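Local coordinates for protein tRNA (Adenine(22)-N(1))-methyltransferase (Mycoplasma capricolum subsp. capricolum, PDB 6QE6) that probably methylates N1 of adenine 22 in tRNA, and binds the cofactor product S-adenosyl-L-homocysteine, at residues 208-213 with 235-240; 168-173 with 200-205. One frame throughout, in Å; residues are numbered along the deposited sequence.

Interaction 1 of 2, residues 208-213 with 235-240; sequences NEISNL and NKIRKY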
ATOM      1  N   ASN A 208      11.156  18.573  -3.739  1.00 33.73           N
ATOM      2  CA  ASN A 208      11.054  19.076  -2.371  1.00 34.59           C
ATOM      3  C   ASN A 208      11.869  18.225  -1.401  1.00 40.16           C
ATOM      4  O   ASN A 208      12.409  18.754  -0.416  1.00 36.35           O
ATOM      5  CB  ASN A 208       9.597  19.157  -1.911  1.00 38.84           C
ATOM      6  CG  ASN A 208       9.447  19.934  -0.582  1.00 45.81           C
ATOM      7  OD1 ASN A 208       9.839  21.106  -0.482  1.00 46.51           O
ATOM      8  ND2 ASN A 208       8.900  19.273   0.441  1.00 44.90           N
ATOM      9  N   GLU A 209      11.985  16.915  -1.676  1.00 33.23           N
ATOM     10  CA  GLU A 209      12.867  16.063  -0.890  1.00 35.13           C
ATOM     11  C   GLU A 209      14.327  16.506  -1.014  1.00 32.86           C
ATOM     12  O   GLU A 209      15.070  16.510  -0.024  1.00 32.22           O
ATOM     13  CB  GLU A 209      12.692  14.602  -1.324  1.00 38.58           C
ATOM     14  CG  GLU A 209      12.763  13.597  -0.190  1.00 43.38           C
ATOM     15  CD  GLU A 209      11.821  13.939   0.963  1.00 53.85           C
ATOM     16  OE1 GLU A 209      10.583  13.832   0.784  1.00 47.23           O
ATOM     17  OE2 GLU A 209      12.317  14.321   2.052  1.00 60.39           O
ATOM     18  N   ILE A 210      14.756  16.901  -2.215  1.00 32.00           N
ATOM     19  CA  ILE A 210      16.123  17.399  -2.376  1.00 32.36           C
ATOM     20  C   ILE A 210      16.334  18.665  -1.551  1.00 33.42           C
ATOM     21  O   ILE A 210      17.377  18.830  -0.908  1.00 34.82           O
ATOM     22  CB  ILE A 210      16.447  17.633  -3.865  1.00 32.27           C
ATOM     23  CG1 ILE A 210      16.582  16.309  -4.608  1.00 30.71           C
ATOM     24  CG2 ILE A 210      17.749  18.414  -4.022  1.00 29.10           C
ATOM     25  CD1 ILE A 210      16.964  16.474  -6.070  1.00 28.62           C
ATOM     26  N   SER A 211      15.344  19.565  -1.531  1.00 30.39           N
ATOM     27  CA  SER A 211      15.471  20.792  -0.739  1.00 32.46           C
ATOM     28  C   SER A 211      15.630  20.483   0.739  1.00 32.13           C
ATOM     29  O   SER A 211      16.466  21.078   1.427  1.00 34.60           O
ATOM     30  CB  SER A 211      14.254  21.691  -0.939  1.00 30.54           C
ATOM     31  OG  SER A 211      14.207  22.125  -2.274  1.00 40.44           O
ATOM     32  N   ASN A 212      14.816  19.568   1.256  1.00 33.61           N
ATOM     33  CA  ASN A 212      14.923  19.255   2.672  1.00 33.64           C
ATOM     34  C   ASN A 212      16.292  18.660   2.991  1.00 33.61           C
ATOM     35  O   ASN A 212      16.912  19.022   3.999  1.00 34.92           O
ATOM     36  CB  ASN A 212      13.774  18.335   3.082  1.00 33.21           C
ATOM     37  CG  ASN A 212      12.411  19.047   3.058  1.00 40.05           C
ATOM     38  OD1 ASN A 212      12.318  20.270   3.245  1.00 44.52           O
ATOM     39  ND2 ASN A 212      11.350  18.281   2.830  1.00 39.05           N
ATOM     40  N   LEU A 213      16.812  17.803   2.104  1.00 33.42           N
ATOM     41  CA  LEU A 213      18.128  17.195   2.311  1.00 32.48           C
ATOM     42  C   LEU A 213      19.251  18.232   2.231  1.00 32.94           C
ATOM     43  O   LEU A 213      20.246  18.144   2.966  1.00 33.74           O
ATOM     44  CB  LEU A 213      18.353  16.087   1.281  1.00 29.62           C
ATOM     45  CG  LEU A 213      17.460  14.849   1.357  1.00 32.71           C
ATOM     46  CD1 LEU A 213      17.743  13.910   0.168  1.00 31.52           C
ATOM     47  CD2 LEU A 213      17.658  14.145   2.703  1.00 26.46           C
ATOM     48  N   ASN A 235      21.699  12.769  -5.059  1.00 37.72           N
ATOM     49  CA  ASN A 235      22.110  12.415  -6.417  1.00 39.54           C
ATOM     50  C   ASN A 235      21.277  11.278  -6.985  1.00 37.74           C
ATOM     51  O   ASN A 235      20.999  11.262  -8.190  1.00 39.74           O
ATOM     52  CB  ASN A 235      23.586  12.028  -6.450  1.00 38.47           C
ATOM     53  CG  ASN A 235      24.500  13.196  -6.148  1.00 41.17           C
ATOM     54  OD1 ASN A 235      24.115  14.363  -6.296  1.00 44.98           O
ATOM     55  ND2 ASN A 235      25.721  12.890  -5.725  1.00 42.49           N
ATOM     56  N   LYS A 236      20.877  10.321  -6.144  1.00 32.93           N
ATOM     57  CA  LYS A 236      20.003   9.262  -6.631  1.00 34.92           C
ATOM     58  C   LYS A 236      18.670   9.840  -7.079  1.00 35.43           C
ATOM     59  O   LYS A 236      18.182   9.508  -8.168  1.00 33.91           O
ATOM     60  CB  LYS A 236      19.831   8.183  -5.560  1.00 31.77           C
ATOM     61  CG  LYS A 236      20.766   6.995  -5.787  1.00 40.86           C
ATOM     62  CD  LYS A 236      21.222   6.298  -4.501  1.00 42.90           C
ATOM     63  CE  LYS A 236      20.063   5.871  -3.629  1.00 46.59           C
ATOM     64  NZ  LYS A 236      20.497   4.942  -2.537  1.00 52.14           N
ATOM     65  N   ILE A 237      18.103  10.759  -6.282  1.00 28.69           N
ATOM     66  CA  ILE A 237      16.825  11.381  -6.626  1.00 29.85           C
ATOM     67  C   ILE A 237      16.947  12.140  -7.938  1.00 33.70           C
ATOM     68  O   ILE A 237      16.083  12.045  -8.822  1.00 31.44           O
ATOM     69  CB  ILE A 237      16.347  12.318  -5.498  1.00 31.26           C
ATOM     70  CG1 ILE A 237      16.130  11.565  -4.186  1.00 33.88           C
ATOM     71  CG2 ILE A 237      15.076  13.036  -5.909  1.00 26.87           C
ATOM     72  CD1 ILE A 237      15.663  12.458  -3.056  1.00 35.19           C
ATOM     73  N   ARG A 238      18.011  12.934  -8.065  1.00 32.58           N
ATOM     74  CA  ARG A 238      18.198  13.738  -9.263  1.00 32.45           C
ATOM     75  C   ARG A 238      18.326  12.852 -10.493  1.00 35.21           C
ATOM     76  O   ARG A 238      17.798  13.177 -11.560  1.00 36.40           O
ATOM     77  CB  ARG A 238      19.434  14.624  -9.101  1.00 38.53           C
ATOM     78  CG  ARG A 238      19.829  15.341 -10.375  1.00 41.33           C
ATOM     79  CD  ARG A 238      18.709  16.244 -10.817  1.00 44.00           C
ATOM     80  NE  ARG A 238      18.419  17.230  -9.779  1.00 47.39           N
ATOM     81  CZ  ARG A 238      17.233  17.813  -9.615  1.00 48.18           C
ATOM     82  NH1 ARG A 238      16.212  17.498 -10.413  1.00 42.64           N
ATOM     83  NH2 ARG A 238      17.065  18.706  -8.645  1.00 42.72           N
ATOM     84  N   LYS A 239      19.032  11.730 -10.368  1.00 34.53           N
ATOM     85  CA  LYS A 239      19.084  10.788 -11.478  1.00 40.59           C
ATOM     86  C   LYS A 239      17.688  10.284 -11.813  1.00 35.47           C
ATOM     87  O   LYS A 239      17.258  10.337 -12.973  1.00 37.54           O
ATOM     88  CB  LYS A 239      20.039   9.628 -11.156  1.00 38.83           C
ATOM     89  CG  LYS A 239      21.504  10.042 -11.195  1.00 44.68           C
ATOM     90  CD  LYS A 239      22.474   8.875 -11.047  1.00 52.53           C
ATOM     91  CE  LYS A 239      23.749   9.297 -10.294  1.00 55.39           C
ATOM     92  NZ  LYS A 239      24.540   8.142  -9.760  1.00 60.11           N
ATOM     93  N   TYR A 240      16.949   9.824 -10.796  1.00 35.72           N
ATOM     94  CA  TYR A 240      15.623   9.272 -11.061  1.00 38.07           C
ATOM     95  C   TYR A 240      14.697  10.333 -11.641  1.00 36.45           C
ATOM     96  O   TYR A 240      13.957  10.063 -12.594  1.00 33.81           O
ATOM     97  CB  TYR A 240      15.022   8.659  -9.795  1.00 33.84           C
ATOM     98  CG  TYR A 240      13.646   8.067 -10.022  1.00 30.46           C
ATOM     99  CD1 TYR A 240      13.492   6.757 -10.462  1.00 34.76           C
ATOM    100  CD2 TYR A 240      12.490   8.829  -9.809  1.00 36.08           C
ATOM    101  CE1 TYR A 240      12.220   6.202 -10.671  1.00 34.33           C
ATOM    102  CE2 TYR A 240      11.206   8.293 -10.017  1.00 34.59           C
ATOM    103  CZ  TYR A 240      11.083   6.976 -10.447  1.00 35.46           C
ATOM    104  OH  TYR A 240       9.833   6.446 -10.656  1.00 31.74           O
TER
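The guanidinium of Arg238 lies across the methyl end of Ile210 and is tied by a salt bridge from NH1 to OE1 of Glu207, about one turn before Ile210 on the same helix. Arg238 thus meets the facing helix both by charge and by packing. Its chain leaves with CG anti to the backbone N (chi1 171°) and then bends twice, at chi2 and chi3, which folds the head back across the groove. There CD1 of Ile210 rests over one face of the flat group, 3.4 Å from Arg238 NH2 and 3.8 Å from Arg238 CZ, the two side chains crossing at about a right angle.

The rest of the contact is aliphatic. Ile210 and Ile237, whose CA atoms are 7.4 Å apart, lie alongside each other, running in opposing senses, with Ile210 CG1 set 3.8 Å from Ile237 CG2. The other branch of Ile237 ends in CD1, which meets CD1 of Leu213 tip to tip at 4.1 Å and also touches CB of Glu209. Beyond CB the Glu209 chain turns off from the interface, so only its aliphatic root takes part. Ile234 and Ile230 of the second helix extend the apolar seam past Ile210 and Leu213, while Leu206 and Phe190 close in on Ile237.

No hydrogen bond links the two segments. Their axes approach to 10.1 Å and run nearly antiparallel, at 161°, forming an antiparallel helical hairpin with a seam of branched aliphatic residues.

Interaction 2 of 2, residues 168-173 with 200-205; sequences YYWLIE and SLYISY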
ATOM      1  N   TYR A 168       0.902  12.646   1.747  1.00 35.47           N
ATOM      2  CA  TYR A 168       1.175  11.836   0.569  1.00 32.19           C
ATOM      3  C   TYR A 168       1.014  10.349   0.860  1.00 33.27           C
ATOM      4  O   TYR A 168       1.119   9.885   2.002  1.00 33.09           O
ATOM      5  CB  TYR A 168       2.570  12.126   0.025  1.00 30.04           C
ATOM      6  CG  TYR A 168       2.630  13.522  -0.501  1.00 34.69           C
ATOM      7  CD1 TYR A 168       2.006  13.854  -1.690  1.00 34.18           C
ATOM      8  CD2 TYR A 168       3.252  14.528   0.220  1.00 38.66           C
ATOM      9  CE1 TYR A 168       2.031  15.150  -2.177  1.00 35.42           C
ATOM     10  CE2 TYR A 168       3.280  15.833  -0.256  1.00 42.89           C
ATOM     11  CZ  TYR A 168       2.670  16.135  -1.455  1.00 40.93           C
ATOM     12  OH  TYR A 168       2.696  17.422  -1.936  1.00 40.99           O
ATOM     13  N   TYR A 169       0.727   9.605  -0.204  1.00 29.60           N
ATOM     14  CA  TYR A 169       0.422   8.189  -0.106  1.00 30.28           C
ATOM     15  C   TYR A 169       1.021   7.446  -1.291  1.00 31.47           C
ATOM     16  O   TYR A 169       1.054   7.957  -2.416  1.00 28.04           O
ATOM     17  CB  TYR A 169      -1.080   7.948  -0.059  1.00 28.03           C
ATOM     18  CG  TYR A 169      -1.730   8.540   1.158  1.00 35.77           C
ATOM     19  CD1 TYR A 169      -2.226   9.845   1.143  1.00 27.77           C
ATOM     20  CD2 TYR A 169      -1.853   7.795   2.324  1.00 31.78           C
ATOM     21  CE1 TYR A 169      -2.811  10.374   2.241  1.00 29.31           C
ATOM     22  CE2 TYR A 169      -2.441   8.323   3.434  1.00 33.25           C
ATOM     23  CZ  TYR A 169      -2.911   9.617   3.395  1.00 37.51           C
ATOM     24  OH  TYR A 169      -3.505  10.149   4.514  1.00 48.02           O
ATOM     25  N   TRP A 170       1.463   6.223  -1.029  1.00 27.42           N
ATOM     26  CA  TRP A 170       2.162   5.407  -2.008  1.00 27.85           C
ATOM     27  C   TRP A 170       1.298   4.179  -2.254  1.00 29.58           C
ATOM     28  O   TRP A 170       1.134   3.332  -1.369  1.00 29.78           O
ATOM     29  CB  TRP A 170       3.558   5.028  -1.510  1.00 27.42           C
ATOM     30  CG  TRP A 170       4.613   6.137  -1.529  1.00 30.81           C
ATOM     31  CD1 TRP A 170       5.618   6.284  -2.438  1.00 32.99           C
ATOM     32  CD2 TRP A 170       4.782   7.209  -0.578  1.00 31.79           C
ATOM     33  NE1 TRP A 170       6.395   7.378  -2.128  1.00 32.82           N
ATOM     34  CE2 TRP A 170       5.900   7.967  -0.996  1.00 35.94           C
ATOM     35  CE3 TRP A 170       4.090   7.608   0.570  1.00 30.15           C
ATOM     36  CZ2 TRP A 170       6.348   9.096  -0.295  1.00 32.06           C
ATOM     37  CZ3 TRP A 170       4.531   8.713   1.260  1.00 31.65           C
ATOM     38  CH2 TRP A 170       5.656   9.451   0.825  1.00 31.01           C
ATOM     39  N   LEU A 171       0.729   4.083  -3.438  1.00 25.68           N
ATOM     40  CA  LEU A 171      -0.128   2.960  -3.753  1.00 29.01           C
ATOM     41  C   LEU A 171       0.648   1.979  -4.619  1.00 32.18           C
ATOM     42  O   LEU A 171       1.257   2.378  -5.615  1.00 27.75           O
ATOM     43  CB  LEU A 171      -1.404   3.434  -4.451  1.00 30.97           C
ATOM     44  CG  LEU A 171      -2.361   2.337  -4.907  1.00 31.11           C
ATOM     45  CD1 LEU A 171      -3.790   2.656  -4.550  1.00 30.50           C
ATOM     46  CD2 LEU A 171      -2.229   2.160  -6.402  1.00 31.44           C
ATOM     47  N   ILE A 172       0.622   0.701  -4.233  1.00 28.85           N
ATOM     48  CA  ILE A 172       1.356  -0.340  -4.933  1.00 28.66           C
ATOM     49  C   ILE A 172       0.508  -1.611  -4.949  1.00 30.23           C
ATOM     50  O   ILE A 172      -0.083  -1.995  -3.932  1.00 28.80           O
ATOM     51  CB  ILE A 172       2.748  -0.576  -4.296  1.00 34.26           C
ATOM     52  CG1 ILE A 172       3.512  -1.686  -5.039  1.00 27.95           C
ATOM     53  CG2 ILE A 172       2.641  -0.810  -2.788  1.00 30.19           C
ATOM     54  CD1 ILE A 172       4.952  -1.908  -4.572  1.00 26.55           C
ATOM     55  N   GLU A 173       0.403  -2.229  -6.121  1.00 27.82           N
ATOM     56  CA  GLU A 173      -0.358  -3.453  -6.315  1.00 30.90           C
ATOM     57  C   GLU A 173       0.611  -4.577  -6.670  1.00 31.65           C
ATOM     58  O   GLU A 173       1.403  -4.452  -7.610  1.00 31.12           O
ATOM     59  CB  GLU A 173      -1.422  -3.302  -7.411  1.00 30.75           C
ATOM     60  CG  GLU A 173      -1.912  -4.664  -7.934  1.00 32.61           C
ATOM     61  CD  GLU A 173      -3.244  -4.610  -8.688  1.00 39.89           C
ATOM     62  OE1 GLU A 173      -3.640  -3.509  -9.141  1.00 38.66           O
ATOM     63  OE2 GLU A 173      -3.892  -5.678  -8.838  1.00 38.85           O
ATOM     64  N   SER A 200       4.113  14.992 -12.773  1.00 36.87           N
ATOM     65  CA  SER A 200       4.524  16.261 -12.172  1.00 38.12           C
ATOM     66  C   SER A 200       4.272  16.300 -10.669  1.00 35.37           C
ATOM     67  O   SER A 200       5.022  16.956  -9.938  1.00 39.82           O
ATOM     68  CB  SER A 200       3.819  17.436 -12.859  1.00 40.75           C
ATOM     69  OG  SER A 200       2.504  17.084 -13.274  1.00 47.50           O
ATOM     70  N   LEU A 201       3.240  15.617 -10.177  1.00 37.31           N
ATOM     71  CA  LEU A 201       3.029  15.576  -8.732  1.00 37.32           C
ATOM     72  C   LEU A 201       4.221  14.924  -8.029  1.00 35.90           C
ATOM     73  O   LEU A 201       4.806  15.503  -7.102  1.00 31.20           O
ATOM     74  CB  LEU A 201       1.722  14.841  -8.404  1.00 26.87           C
ATOM     75  CG  LEU A 201       1.324  14.744  -6.922  1.00 30.59           C
ATOM     76  CD1 LEU A 201       0.997  16.120  -6.334  1.00 22.85           C
ATOM     77  CD2 LEU A 201       0.150  13.794  -6.707  1.00 32.32           C
ATOM     78  N   TYR A 202       4.620  13.732  -8.493  1.00 31.63           N
ATOM     79  CA  TYR A 202       5.697  12.985  -7.839  1.00 32.85           C
ATOM     80  C   TYR A 202       7.050  13.661  -8.039  1.00 29.80           C
ATOM     81  O   TYR A 202       7.889  13.677  -7.127  1.00 28.26           O
ATOM     82  CB  TYR A 202       5.725  11.542  -8.370  1.00 28.33           C
ATOM     83  CG  TYR A 202       6.628  10.597  -7.627  1.00 27.12           C
ATOM     84  CD1 TYR A 202       6.681  10.598  -6.245  1.00 24.88           C
ATOM     85  CD2 TYR A 202       7.430   9.683  -8.312  1.00 32.73           C
ATOM     86  CE1 TYR A 202       7.517   9.732  -5.558  1.00 30.94           C
ATOM     87  CE2 TYR A 202       8.271   8.799  -7.628  1.00 29.81           C
ATOM     88  CZ  TYR A 202       8.310   8.833  -6.251  1.00 30.47           C
ATOM     89  OH  TYR A 202       9.134   7.974  -5.557  1.00 32.42           O
ATOM     90  N   ILE A 203       7.295  14.204  -9.230  1.00 29.45           N
ATOM     91  CA  ILE A 203       8.544  14.923  -9.442  1.00 35.22           C
ATOM     92  C   ILE A 203       8.621  16.119  -8.504  1.00 33.08           C
ATOM     93  O   ILE A 203       9.660  16.378  -7.884  1.00 29.92           O
ATOM     94  CB  ILE A 203       8.688  15.331 -10.920  1.00 38.29           C
ATOM     95  CG1 ILE A 203       8.863  14.081 -11.789  1.00 33.97           C
ATOM     96  CG2 ILE A 203       9.870  16.255 -11.098  1.00 29.46           C
ATOM     97  CD1 ILE A 203       8.715  14.345 -13.270  1.00 34.37           C
ATOM     98  N   SER A 204       7.507  16.837  -8.351  1.00 35.86           N
ATOM     99  CA  SER A 204       7.469  17.976  -7.441  1.00 34.09           C
ATOM    100  C   SER A 204       7.827  17.552  -6.020  1.00 32.07           C
ATOM    101  O   SER A 204       8.664  18.182  -5.357  1.00 29.07           O
ATOM    102  CB  SER A 204       6.089  18.610  -7.489  1.00 29.52           C
ATOM    103  OG  SER A 204       6.075  19.730  -6.652  1.00 43.37           O
ATOM    104  N   TYR A 205       7.225  16.452  -5.557  1.00 30.23           N
ATOM    105  CA  TYR A 205       7.542  15.910  -4.241  1.00 30.80           C
ATOM    106  C   TYR A 205       9.032  15.584  -4.108  1.00 33.46           C
ATOM    107  O   TYR A 205       9.639  15.832  -3.058  1.00 30.58           O
ATOM    108  CB  TYR A 205       6.687  14.668  -3.991  1.00 29.91           C
ATOM    109  CG  TYR A 205       7.009  13.956  -2.701  1.00 34.71           C
ATOM    110  CD1 TYR A 205       6.364  14.309  -1.513  1.00 35.22           C
ATOM    111  CD2 TYR A 205       7.952  12.940  -2.662  1.00 28.66           C
ATOM    112  CE1 TYR A 205       6.650  13.671  -0.329  1.00 30.71           C
ATOM    113  CE2 TYR A 205       8.251  12.299  -1.483  1.00 33.80           C
ATOM    114  CZ  TYR A 205       7.591  12.665  -0.321  1.00 36.66           C
ATOM    115  OH  TYR A 205       7.884  12.024   0.861  1.00 41.85           O
TER
HETATM  116  O   HOH W   1       9.314   7.645  -3.075  1.00 32.22           O
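Aromatic stacking carries most of this contact, with Tyr205 of the helix meeting both Tyr168 and Trp170 of the strand. Tyr205 turns an edge to the face of Tyr168 in a T-shaped pair, centroids 4.9 Å apart and planes at 67°. Its CD1 stands above the Tyr168 ring, offset toward the rim, and its CE1 comes within 3.5 Å of Tyr168 CD2. Trp170 in turn points the edge of its six-membered ring at the face of Tyr205, an offset edge-to-face pair with planes at 82°. The phenolic OH of Tyr205 lies at that indole edge, in its plane, 3.4 Å from Trp170 CH2. Tyr205 reaches both partners because its CG is anti to the backbone N (chi1 175°), which sends the ring out from the helix toward the strand. Phe161 on the adjacent strand meets all three rings and enlarges the cluster.

Aliphatic packing is slight: CD1 of Leu201 approaches the edge of Tyr168, near the ring plane, 4.4 Å from CE1.

Polar contact across the segments passes through one water. It accepts from Trp170 NE1 at 3.1 Å and lies in the plane of the Tyr202 ring at its edge, where its link to Tyr202 OH is suspiciously short and of doubtful exact length. The same phenol oxygen is hydrogen-bonded to the carbonyl of Phe190.

Strand 168-175 lies antiparallel between 133-138 and 155-163 in a sheet of order 3-2-1-4-5-7-6. The aromatic cluster thus docks helix 200-217, the first of the two C-terminal hairpin helices, against the sheet of a Rossmann-like class I methyltransferase fold.

How the interactions relate
Along the chain, strand 168-175 comes first, then two short helices, then helix 200-217. Interaction 2 closes this excursion of 26 residues by returning the start of the long helix to the sheet. Further along that helix, interaction 1 opens; it closes after the end of that helix, a turn and the first half of helix 225-244, with 21 residues between its segments. The two loops follow in series, neither nesting nor crossing. Helix 200-217 serves both contacts, and they touch directly where Tyr240 CE2 packs 3.8 Å from Tyr202 CE2. Together they join the methyltransferase sheet to helix 200-217, and that helix to the C-terminal one.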